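Local atomic coordinates of probable aromatic acid decarboxylase (Aquifex aeolicus, PDB entry 2EJB), a protein that probably makes prenylated FMN, the cofactor of UbiD decarboxylases, by joining a dimethylallyl group from dimethylallyl monophosphate to the flavin without a metal. Residues A[6-11]-A[87-92]. Residues are numbered along the deposited sequence; the frame is centred on the assembly and turned at random.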
loop_
_atom_site.group_PDB
_atom_site.type_symbol
_atom_site.label_atom_id
_atom_site.label_comp_id
_atom_site.label_asym_id
_atom_site.label_seq_id
_atom_site.Cartn_x
_atom_site.Cartn_y
_atom_site.Cartn_z
ATOM N N LEU A 6 4.907 -20.467 4.013
ATOM C CA LEU A 6 4.491 -19.182 4.559
ATOM C C LEU A 6 5.508 -18.668 5.562
ATOM O O LEU A 6 5.832 -19.340 6.548
ATOM C CB LEU A 6 3.118 -19.303 5.237
ATOM C CG LEU A 6 2.564 -18.075 5.980
ATOM C CD1 LEU A 6 2.474 -16.866 5.045
ATOM C CD2 LEU A 6 1.189 -18.408 6.528
ATOM N N CYS A 7 6.016 -17.472 5.292
ATOM C CA CYS A 7 6.991 -16.828 6.159
ATOM C C CYS A 7 6.366 -15.555 6.706
ATOM O O CYS A 7 5.795 -14.763 5.952
ATOM C CB CYS A 7 8.254 -16.473 5.376
ATOM S SG CYS A 7 9.055 -17.872 4.546
ATOM N N ILE A 8 6.475 -15.361 8.016
ATOM C CA ILE A 8 5.923 -14.172 8.656
ATOM C C ILE A 8 7.069 -13.381 9.269
ATOM O O ILE A 8 7.742 -13.849 10.187
ATOM C CB ILE A 8 4.897 -14.571 9.736
ATOM C CG1 ILE A 8 3.868 -15.522 9.117
ATOM C CG2 ILE A 8 4.203 -13.331 10.295
ATOM C CD1 ILE A 8 2.766 -15.959 10.065
ATOM N N THR A 9 7.298 -12.181 8.741
ATOM C CA THR A 9 8.380 -11.333 9.220
ATOM C C THR A 9 7.912 -10.275 10.206
ATOM O O THR A 9 6.712 -10.076 10.402
ATOM C CB THR A 9 9.093 -10.628 8.054
ATOM O OG1 THR A 9 8.179 -9.741 7.392
ATOM C CG2 THR A 9 9.607 -11.655 7.060
ATOM N N GLY A 10 8.879 -9.599 10.820
ATOM C CA GLY A 10 8.577 -8.567 11.793
ATOM C C GLY A 10 8.251 -7.225 11.170
ATOM O O GLY A 10 9.136 -6.399 10.928
ATOM N N ALA A 11 6.965 -7.016 10.910
ATOM C CA ALA A 11 6.477 -5.777 10.322
ATOM C C ALA A 11 5.051 -5.572 10.814
ATOM O O ALA A 11 4.346 -6.542 11.095
ATOM C CB ALA A 11 6.502 -5.868 8.797
ATOM N N VAL A 87 5.329 -14.457 1.899
ATOM C CA VAL A 87 6.124 -13.743 2.890
ATOM C C VAL A 87 5.143 -12.648 3.292
ATOM O O VAL A 87 5.132 -11.547 2.729
ATOM C CB VAL A 87 7.408 -13.130 2.284
ATOM C CG1 VAL A 87 8.155 -12.339 3.344
ATOM C CG2 VAL A 87 8.307 -14.239 1.741
ATOM N N VAL A 88 4.297 -12.992 4.260
ATOM C CA VAL A 88 3.237 -12.120 4.743
ATOM C C VAL A 88 3.203 -11.987 6.268
ATOM O O VAL A 88 2.912 -12.951 6.978
ATOM C CB VAL A 88 1.860 -12.663 4.283
ATOM C CG1 VAL A 88 0.744 -11.752 4.771
ATOM C CG2 VAL A 88 1.833 -12.810 2.760
ATOM N N PRO A 89 3.530 -10.796 6.788
ATOM C CA PRO A 89 3.909 -9.626 5.992
ATOM C C PRO A 89 5.408 -9.659 5.725
ATOM O O PRO A 89 6.151 -10.334 6.430
ATOM C CB PRO A 89 3.518 -8.460 6.890
ATOM C CG PRO A 89 3.849 -8.991 8.251
ATOM C CD PRO A 89 3.311 -10.420 8.199
ATOM N N CYS A 90 5.841 -8.925 4.707
ATOM C CA CYS A 90 7.249 -8.854 4.348
ATOM C C CYS A 90 7.800 -7.481 4.733
ATOM O O CYS A 90 7.472 -6.480 4.099
ATOM C CB CYS A 90 7.414 -9.074 2.841
ATOM S SG CYS A 90 9.126 -8.968 2.254
ATOM N N SER A 91 8.638 -7.442 5.768
ATOM C CA SER A 91 9.232 -6.195 6.240
ATOM C C SER A 91 10.108 -5.602 5.142
ATOM O O SER A 91 10.524 -6.314 4.226
ATOM C CB SER A 91 10.081 -6.447 7.494
ATOM O OG SER A 91 11.211 -7.258 7.203
ATOM N N THR A 92 10.386 -4.303 5.237
ATOM C CA THR A 92 11.214 -3.637 4.243
ATOM C C THR A 92 12.603 -4.249 4.234
ATOM O O THR A 92 13.258 -4.316 3.190
ATOM C CB THR A 92 11.319 -2.109 4.510
ATOM O OG1 THR A 92 11.749 -1.875 5.858
ATOM C CG2 THR A 92 9.968 -1.444 4.284
#
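Cys-7 and Val-87 pair as neighbours on adjacent parallel strands, and beyond them the two segments stay joined by a backbone bond and a threonine hydroxyl. The backbone bond from Val-88 N to Cys-7 O (2.9 Å) is the last regular rung; the same oxygen also receives a CA-H...O contact from Val-87. A cis peptide before Pro-89 then turns the chain, and the Pro-89 carbonyl oxygen accepts a hydrogen bond from Thr-9 N at 3.2 Å. Thr-9 OG1 links the two segments beyond the corner: it accepts a hydrogen bond from Ser-91 N at 2.9 Å, and probably also donates to Pro-89 O, though the modelled separation there is too short to trust. With chi1 at 64°, OG1 sits between its own backbone N and carbonyl carbon, while CG2 turns back to Val-87 CG1 (4.0 Å).

Apolar contacts fill in around these bonds. The Pro-89 ring touches the other segment at two places, its CD meeting Ile-8 CG2 at 3.7 Å and its CG reaching Ala-11 CB at 4.1 Å. Replacing Pro-89 by alanine removes the ring, which would probably leave Ile-8 CG2 and Ala-11 CB without this neighbour and make the cis bend less secure. Further along, Ala-11 CB rests on Ser-91 CA (3.8 Å), and Ser-91 OG caps the following helix at Thr-94 N.

The loops leaving the C-terminal ends of strands 3-8 and 82-90 diverge at the switch point of a Rossmann-like parallel alpha/beta sheet, the usual place for a bound nucleotide or flavin: Gly-10, Ala-11, Ser-91 and Thr-92 are all predicted to bind FMN.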